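PDB 3L49: ABC sugar (Ribose) transporter, periplasmic substrate-binding subunit from Rhodobacter sphaeroides, which probably binds a sugar, ribose or a related compound, in the periplasm as the substrate-binding subunit of an ABC transporter. Local coordinates for residues A[177-182]-A[207-212]; A[128-133]-A[142-147]. All blocks are in the same frame, centred on the assembly; numbering follows the deposited sequence.

Contact 1: residues A[177-182]-A[207-212]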
ATOM      1  N   SER A 177      -3.707  -8.569  18.604  1.00 21.88           N
ATOM      2  CA  SER A 177      -4.737  -8.462  19.650  1.00 22.27           C
ATOM      3  C   SER A 177      -6.143  -8.630  19.111  1.00 27.18           C
ATOM      4  O   SER A 177      -6.981  -9.268  19.753  1.00 33.69           O
ATOM      5  CB  SER A 177      -4.637  -7.125  20.383  1.00 23.03           C
ATOM      6  OG  SER A 177      -3.325  -6.924  20.885  1.00 43.94           O
ATOM      7  N   ASN A 178      -6.398  -8.053  17.939  1.00 29.24           N
ATOM      8  CA  ASN A 178      -7.689  -8.200  17.266  1.00 22.97           C
ATOM      9  C   ASN A 178      -7.984  -9.639  16.842  1.00 27.46           C
ATOM     10  O   ASN A 178      -9.113 -10.122  17.002  1.00 18.81           O
ATOM     11  CB  ASN A 178      -7.768  -7.275  16.061  1.00 22.57           C
ATOM     12  CG  ASN A 178      -7.928  -5.827  16.450  1.00 25.27           C
ATOM     13  OD1 ASN A 178      -8.640  -5.497  17.396  1.00 46.33           O
ATOM     14  ND2 ASN A 178      -7.264  -4.944  15.713  1.00 37.32           N
ATOM     15  N   VAL A 179      -6.961 -10.317  16.323  1.00 21.51           N
ATOM     16  CA  VAL A 179      -7.102 -11.701  15.867  1.00 32.59           C
ATOM     17  C   VAL A 179      -7.369 -12.631  17.057  1.00 33.55           C
ATOM     18  O   VAL A 179      -8.234 -13.502  16.985  1.00 32.22           O
ATOM     19  CB  VAL A 179      -5.871 -12.150  15.017  1.00 28.51           C
ATOM     20  CG1 VAL A 179      -5.924 -13.633  14.688  1.00 20.24           C
ATOM     21  CG2 VAL A 179      -5.825 -11.367  13.726  1.00 21.22           C
ATOM     22  N   THR A 180      -6.642 -12.401  18.152  1.00 38.81           N
ATOM     23  CA  THR A 180      -6.829 -13.120  19.414  1.00 34.50           C
ATOM     24  C   THR A 180      -8.270 -12.985  19.943  1.00 35.06           C
ATOM     25  O   THR A 180      -8.871 -13.978  20.360  1.00 36.31           O
ATOM     26  CB  THR A 180      -5.812 -12.645  20.487  1.00 37.17           C
ATOM     27  OG1 THR A 180      -4.490 -12.615  19.927  1.00 25.60           O
ATOM     28  CG2 THR A 180      -5.829 -13.574  21.700  1.00 23.17           C
ATOM     29  N   ASP A 181      -8.811 -11.765  19.905  1.00 34.11           N
ATOM     30  CA  ASP A 181     -10.208 -11.496  20.260  1.00 41.21           C
ATOM     31  C   ASP A 181     -11.157 -12.333  19.414  1.00 38.23           C
ATOM     32  O   ASP A 181     -12.090 -12.942  19.928  1.00 38.79           O
ATOM     33  CB  ASP A 181     -10.551 -10.013  20.053  1.00 46.80           C
ATOM     34  CG  ASP A 181      -9.872  -9.092  21.058  1.00 67.19           C
ATOM     35  OD1 ASP A 181      -9.204  -9.593  21.994  1.00 78.95           O
ATOM     36  OD2 ASP A 181     -10.008  -7.854  20.903  1.00 58.94           O
ATOM     37  N   MET A 182     -10.879 -12.375  18.115  1.00 43.24           N
ATOM     38  CA  MET A 182     -11.760 -12.996  17.140  1.00 41.64           C
ATOM     39  C   MET A 182     -11.697 -14.519  17.186  1.00 37.22           C
ATOM     40  O   MET A 182     -12.694 -15.189  16.909  1.00 37.52           O
ATOM     41  CB  MET A 182     -11.435 -12.456  15.743  1.00 45.52           C
ATOM     42  CG  MET A 182     -12.656 -12.127  14.883  1.00 52.81           C
ATOM     43  SD  MET A 182     -13.950 -11.070  15.595  1.00 50.89           S
ATOM     44  CE  MET A 182     -13.044  -9.599  16.058  1.00 53.27           C
ATOM     45  N   THR A 207      -0.651 -13.450  11.692  1.00 26.87           N
ATOM     46  CA  THR A 207       0.054 -14.727  11.577  1.00 19.29           C
ATOM     47  C   THR A 207       0.650 -15.158  12.914  1.00 22.19           C
ATOM     48  O   THR A 207       0.473 -16.313  13.324  1.00 26.71           O
ATOM     49  CB  THR A 207       1.157 -14.641  10.505  1.00 23.34           C
ATOM     50  OG1 THR A 207       0.604 -14.078   9.313  1.00 30.21           O
ATOM     51  CG2 THR A 207       1.742 -16.009  10.184  1.00 24.69           C
ATOM     52  N   GLN A 208       1.338 -14.226  13.586  1.00 23.02           N
ATOM     53  CA  GLN A 208       1.925 -14.471  14.908  1.00 16.43           C
ATOM     54  C   GLN A 208       0.883 -14.946  15.930  1.00 26.60           C
ATOM     55  O   GLN A 208       1.139 -15.904  16.677  1.00 24.62           O
ATOM     56  CB  GLN A 208       2.633 -13.221  15.412  1.00 22.28           C
ATOM     57  CG  GLN A 208       4.019 -12.986  14.799  1.00 28.38           C
ATOM     58  CD  GLN A 208       4.538 -11.572  15.030  1.00 31.66           C
ATOM     59  OE1 GLN A 208       5.625 -11.210  14.562  1.00 22.01           O
ATOM     60  NE2 GLN A 208       3.757 -10.758  15.750  1.00 13.87           N
ATOM     61  N   ALA A 209      -0.291 -14.298  15.923  1.00 14.82           N
ATOM     62  CA  ALA A 209      -1.419 -14.651  16.790  1.00 20.02           C
ATOM     63  C   ALA A 209      -1.978 -16.051  16.540  1.00 28.47           C
ATOM     64  O   ALA A 209      -2.241 -16.786  17.491  1.00 37.07           O
ATOM     65  CB  ALA A 209      -2.542 -13.610  16.659  1.00 18.24           C
ATOM     66  N   LEU A 210      -2.173 -16.402  15.268  1.00 32.20           N
ATOM     67  CA  LEU A 210      -2.677 -17.726  14.877  1.00 28.10           C
ATOM     68  C   LEU A 210      -1.706 -18.817  15.276  1.00 31.60           C
ATOM     69  O   LEU A 210      -2.113 -19.890  15.730  1.00 31.18           O
ATOM     70  CB  LEU A 210      -2.897 -17.804  13.358  1.00 30.09           C
ATOM     71  CG  LEU A 210      -4.018 -16.985  12.711  1.00 20.68           C
ATOM     72  CD1 LEU A 210      -3.927 -17.103  11.192  1.00 15.55           C
ATOM     73  CD2 LEU A 210      -5.399 -17.411  13.213  1.00 26.91           C
ATOM     74  N   GLN A 211      -0.422 -18.525  15.081  1.00 25.06           N
ATOM     75  CA  GLN A 211       0.664 -19.398  15.480  1.00 27.26           C
ATOM     76  C   GLN A 211       0.637 -19.646  16.988  1.00 27.55           C
ATOM     77  O   GLN A 211       0.653 -20.794  17.432  1.00 25.27           O
ATOM     78  CB  GLN A 211       1.986 -18.774  15.052  1.00 25.94           C
ATOM     79  CG  GLN A 211       3.064 -19.762  14.766  1.00 38.99           C
ATOM     80  CD  GLN A 211       3.730 -19.519  13.426  1.00 47.84           C
ATOM     81  OE1 GLN A 211       4.141 -20.466  12.757  1.00 45.46           O
ATOM     82  NE2 GLN A 211       3.838 -18.250  13.026  1.00 37.92           N
ATOM     83  N   ALA A 212       0.546 -18.568  17.764  1.00 27.50           N
ATOM     84  CA  ALA A 212       0.430 -18.659  19.220  1.00 32.40           C
ATOM     85  C   ALA A 212      -0.845 -19.393  19.685  1.00 35.56           C
ATOM     86  O   ALA A 212      -0.865 -19.981  20.776  1.00 25.58           O
ATOM     87  CB  ALA A 212       0.513 -17.270  19.852  1.00 29.95           C
TER
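Val-179 and Ala-209 face each other between two helices and carry most of the contact. Val-179 sends CG1 against Ala-209 CB at 3.9 Å, while its own CB lies nearly as close, 4.0 Å from Ala-209 CB, so the methyl of Ala-209 is met by the root of the valine and by one of its branches. The first torsion of Val-179 (chi1 173°) sets CG1 anti to the backbone N, and from there the same methyl also meets Leu-210 CD2, at 4.1 Å; the two side chains cross at about a right angle. With only an alanine at the closest point, the segment axes come within 8.6 Å, at 42° to each other. Helices 171-185 and 200-212 are neighbours on one face of the sheet of a Rossmann-like lobe of the periplasmic binding protein fold, linked through strand 194-197. Toward the margin of the contact, Thr-180 OG1 lies beside Ala-209 CB at 3.9 Å, a van der Waals touch on a methyl; the polar partner of this hydroxyl is Tyr-176 O, one turn earlier in the same helix. The side chains of Ala-209 and Ala-212 also pack on Tyr-176, which extends the apolar seam along helix 171-185.

Contact 2: residues A[128-133]-A[142-147]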
ATOM      1  N   VAL A 128     -14.185 -15.137   6.187  1.00 20.72           N
ATOM      2  CA  VAL A 128     -12.998 -14.318   5.995  1.00 26.63           C
ATOM      3  C   VAL A 128     -13.030 -13.114   6.921  1.00 29.22           C
ATOM      4  O   VAL A 128     -13.928 -12.269   6.831  1.00 22.54           O
ATOM      5  CB  VAL A 128     -12.853 -13.836   4.511  1.00 29.36           C
ATOM      6  CG1 VAL A 128     -11.713 -12.824   4.352  1.00 23.11           C
ATOM      7  CG2 VAL A 128     -12.629 -15.004   3.573  1.00 16.16           C
ATOM      8  N   LEU A 129     -12.034 -13.044   7.801  1.00 29.99           N
ATOM      9  CA  LEU A 129     -11.805 -11.873   8.633  1.00 36.73           C
ATOM     10  C   LEU A 129     -11.067 -10.796   7.837  1.00 31.74           C
ATOM     11  O   LEU A 129     -10.000 -11.055   7.285  1.00 33.12           O
ATOM     12  CB  LEU A 129     -10.995 -12.269   9.866  1.00 36.76           C
ATOM     13  CG  LEU A 129     -10.880 -11.217  10.968  1.00 55.59           C
ATOM     14  CD1 LEU A 129     -12.267 -10.795  11.461  1.00 62.87           C
ATOM     15  CD2 LEU A 129     -10.011 -11.732  12.112  1.00 48.93           C
ATOM     16  N   VAL A 130     -11.631  -9.589   7.795  1.00 28.02           N
ATOM     17  CA  VAL A 130     -11.111  -8.508   6.949  1.00 29.34           C
ATOM     18  C   VAL A 130     -10.703  -7.277   7.751  1.00 31.96           C
ATOM     19  O   VAL A 130     -11.498  -6.730   8.508  1.00 38.58           O
ATOM     20  CB  VAL A 130     -12.145  -8.083   5.835  1.00 31.87           C
ATOM     21  CG1 VAL A 130     -11.726  -6.790   5.129  1.00 25.53           C
ATOM     22  CG2 VAL A 130     -12.320  -9.176   4.817  1.00 29.30           C
ATOM     23  N   PHE A 131      -9.460  -6.846   7.563  1.00 34.55           N
ATOM     24  CA  PHE A 131      -8.994  -5.577   8.092  1.00 33.68           C
ATOM     25  C   PHE A 131      -9.143  -4.495   7.026  1.00 35.13           C
ATOM     26  O   PHE A 131      -8.531  -4.584   5.960  1.00 32.62           O
ATOM     27  CB  PHE A 131      -7.536  -5.693   8.527  1.00 35.95           C
ATOM     28  CG  PHE A 131      -7.347  -6.411   9.828  1.00 42.28           C
ATOM     29  CD1 PHE A 131      -7.407  -7.802   9.890  1.00 44.46           C
ATOM     30  CD2 PHE A 131      -7.100  -5.698  10.995  1.00 48.75           C
ATOM     31  CE1 PHE A 131      -7.232  -8.468  11.091  1.00 44.90           C
ATOM     32  CE2 PHE A 131      -6.921  -6.351  12.201  1.00 46.75           C
ATOM     33  CZ  PHE A 131      -6.983  -7.740  12.251  1.00 48.73           C
ATOM     34  N   ASN A 132      -9.953  -3.481   7.321  1.00 33.66           N
ATOM     35  CA  ASN A 132     -10.261  -2.420   6.358  1.00 39.16           C
ATOM     36  C   ASN A 132     -10.201  -1.018   6.976  1.00 34.55           C
ATOM     37  O   ASN A 132     -11.186  -0.278   6.986  1.00 37.03           O
ATOM     38  CB  ASN A 132     -11.632  -2.687   5.710  1.00 40.83           C
ATOM     39  CG  ASN A 132     -11.893  -1.813   4.493  1.00 43.20           C
ATOM     40  OD1 ASN A 132     -10.964  -1.341   3.825  1.00 41.25           O
ATOM     41  ND2 ASN A 132     -13.166  -1.584   4.205  1.00 28.54           N
ATOM     42  N   GLY A 133      -9.030  -0.654   7.484  1.00 29.41           N
ATOM     43  CA  GLY A 133      -8.865   0.604   8.195  1.00 25.74           C
ATOM     44  C   GLY A 133      -8.206   1.700   7.384  1.00 30.49           C
ATOM     45  O   GLY A 133      -7.904   2.777   7.917  1.00 28.02           O
ATOM     46  N   ILE A 142      -8.931   0.164  -3.994  1.00 20.08           N
ATOM     47  CA  ILE A 142      -8.918  -0.753  -5.131  1.00 16.58           C
ATOM     48  C   ILE A 142      -8.769  -2.194  -4.646  1.00 23.46           C
ATOM     49  O   ILE A 142      -9.561  -3.061  -5.024  1.00 23.93           O
ATOM     50  CB  ILE A 142      -7.799  -0.412  -6.148  1.00 22.25           C
ATOM     51  CG1 ILE A 142      -7.983   1.007  -6.713  1.00 20.89           C
ATOM     52  CG2 ILE A 142      -7.773  -1.445  -7.277  1.00 13.12           C
ATOM     53  CD1 ILE A 142      -6.709   1.595  -7.379  1.00  9.11           C
ATOM     54  N   ARG A 143      -7.778  -2.436  -3.784  1.00 25.94           N
ATOM     55  CA  ARG A 143      -7.522  -3.777  -3.248  1.00 22.90           C
ATOM     56  C   ARG A 143      -8.731  -4.379  -2.525  1.00 19.62           C
ATOM     57  O   ARG A 143      -9.023  -5.560  -2.679  1.00 20.92           O
ATOM     58  CB  ARG A 143      -6.300  -3.771  -2.334  1.00 26.64           C
ATOM     59  CG  ARG A 143      -4.970  -3.705  -3.066  1.00 15.62           C
ATOM     60  CD  ARG A 143      -3.909  -3.153  -2.139  1.00 17.13           C
ATOM     61  NE  ARG A 143      -2.718  -2.676  -2.836  1.00 11.50           N
ATOM     62  CZ  ARG A 143      -1.732  -2.009  -2.249  1.00 25.80           C
ATOM     63  NH1 ARG A 143      -1.803  -1.737  -0.954  1.00 18.00           N
ATOM     64  NH2 ARG A 143      -0.664  -1.622  -2.949  1.00 15.00           N
ATOM     65  N   TYR A 144      -9.442  -3.555  -1.761  1.00 29.14           N
ATOM     66  CA  TYR A 144     -10.661  -3.995  -1.090  1.00 26.35           C
ATOM     67  C   TYR A 144     -11.804  -4.258  -2.065  1.00 25.98           C
ATOM     68  O   TYR A 144     -12.489  -5.277  -1.942  1.00 30.32           O
ATOM     69  CB  TYR A 144     -11.093  -2.987  -0.024  1.00 27.71           C
ATOM     70  CG  TYR A 144     -12.362  -3.374   0.695  1.00 39.97           C
ATOM     71  CD1 TYR A 144     -12.332  -4.284   1.757  1.00 40.04           C
ATOM     72  CD2 TYR A 144     -13.598  -2.842   0.310  1.00 26.77           C
ATOM     73  CE1 TYR A 144     -13.500  -4.652   2.418  1.00 23.71           C
ATOM     74  CE2 TYR A 144     -14.768  -3.197   0.965  1.00 33.61           C
ATOM     75  CZ  TYR A 144     -14.707  -4.103   2.011  1.00 34.16           C
ATOM     76  OH  TYR A 144     -15.854  -4.458   2.656  1.00 35.37           O
ATOM     77  N   ASP A 145     -12.015  -3.339  -3.012  1.00 27.10           N
ATOM     78  CA  ASP A 145     -13.096  -3.471  -4.001  1.00 28.89           C
ATOM     79  C   ASP A 145     -13.005  -4.752  -4.834  1.00 28.04           C
ATOM     80  O   ASP A 145     -14.022  -5.419  -5.068  1.00 16.25           O
ATOM     81  CB  ASP A 145     -13.145  -2.262  -4.940  1.00 32.74           C
ATOM     82  CG  ASP A 145     -13.787  -1.034  -4.299  1.00 38.77           C
ATOM     83  OD1 ASP A 145     -13.606   0.079  -4.840  1.00 34.62           O
ATOM     84  OD2 ASP A 145     -14.471  -1.168  -3.263  1.00 29.89           O
ATOM     85  N   GLN A 146     -11.785  -5.085  -5.261  1.00 17.19           N
ATOM     86  CA  GLN A 146     -11.533  -6.271  -6.082  1.00 16.60           C
ATOM     87  C   GLN A 146     -11.785  -7.545  -5.311  1.00 18.94           C
ATOM     88  O   GLN A 146     -12.326  -8.497  -5.860  1.00 27.32           O
ATOM     89  CB  GLN A 146     -10.101  -6.270  -6.638  1.00 21.88           C
ATOM     90  CG  GLN A 146      -9.776  -5.096  -7.583  1.00 12.48           C
ATOM     91  CD  GLN A 146     -10.461  -5.220  -8.945  1.00 27.90           C
ATOM     92  OE1 GLN A 146     -11.612  -4.828  -9.117  1.00 35.12           O
ATOM     93  NE2 GLN A 146      -9.745  -5.756  -9.911  1.00 33.81           N
ATOM     94  N   MET A 147     -11.396  -7.548  -4.037  1.00 18.86           N
ATOM     95  CA  MET A 147     -11.640  -8.672  -3.137  1.00 16.42           C
ATOM     96  C   MET A 147     -13.140  -8.920  -3.022  1.00 20.24           C
ATOM     97  O   MET A 147     -13.609 -10.049  -3.196  1.00 24.62           O
ATOM     98  CB  MET A 147     -10.995  -8.406  -1.752  1.00 14.27           C
ATOM     99  CG  MET A 147     -11.085  -9.561  -0.711  1.00 13.00           C
ATOM    100  SD  MET A 147     -12.536  -9.496   0.397  1.00 18.35           S
ATOM    101  CE  MET A 147     -12.663  -7.747   0.673  1.00 21.41           C
TER
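Asn-132 ND2 lies over the centre of the Tyr-144 ring, 3.5 Å above its plane, and is also hydrogen-bonded to Glu-163 OE2, while the other carboxylate oxygen, OE1, bonds Tyr-144 OH. One carboxylate thus ties both partners of the contact at their polar ends. The amide and ring planes are only 8° apart: this is a parallel amide-aromatic stack, with the N-H bonds running along the ring face instead of pointing into it. The nearest ring atom to Asn-132 ND2 is Tyr-144 CE1, at 3.6 Å, and the carbonyl end reaches back along the ring, Asn-132 OD1 lying 3.8 Å from Tyr-144 CD1. Tyr-144 has CG anti to its backbone N (chi1 179°), which carries the ring from the helix toward the strand. At the ring edge, close to its plane, Val-130 CG1 meets Tyr-144 CE1 at 3.9 Å. The other branch, Val-130 CG2, faces Met-147 CE at a longer 4.4 Å, one turn along the helix from Tyr-144. A leucine in place of Tyr-144 would probably deprive the Asn-132 amide of its flat stacking surface and leave Glu-163 OE1 without its hydroxyl mate. The side chain of Asn-132 is about 10 Å from a bound ligand of unknown identity, to which Arg-143 NH1, on the helix of Tyr-144, is hydrogen-bonded. The contact joins the first strand and the helix of the beta-alpha-beta unit formed by strand 126-131, helix 138-152 and strand 157-159. Trp-196 of the adjacent strand 194-197 packs on both Val-130 and Tyr-144, and Val-128 continues this face of strand 126-131 onto helix 107-122.

How the contacts relate
From the N terminus, contact 2 comes first: strand 126-131 turns back through a short connection into helix 138-152, closing a loop of eight residues. After edge strand 157-159 the chain crosses to the other face of the sheet as helix 171-185, re-enters the sheet as strand 194-197 and returns to that face as helix 200-212, where contact 1 closes a loop of 24 residues. The two loops are in series, neither nested nor crossed. Strand 126-131 connects them: Met-182 CG packs 3.7 Å from Leu-129 CD1, and Val-179 CG2 lies 4.1 Å from Phe-131 CZ. The disulfide Cys-140 to Cys-198 further ties helix 138-152 to the chain between strand 194-197 and helix 200-212.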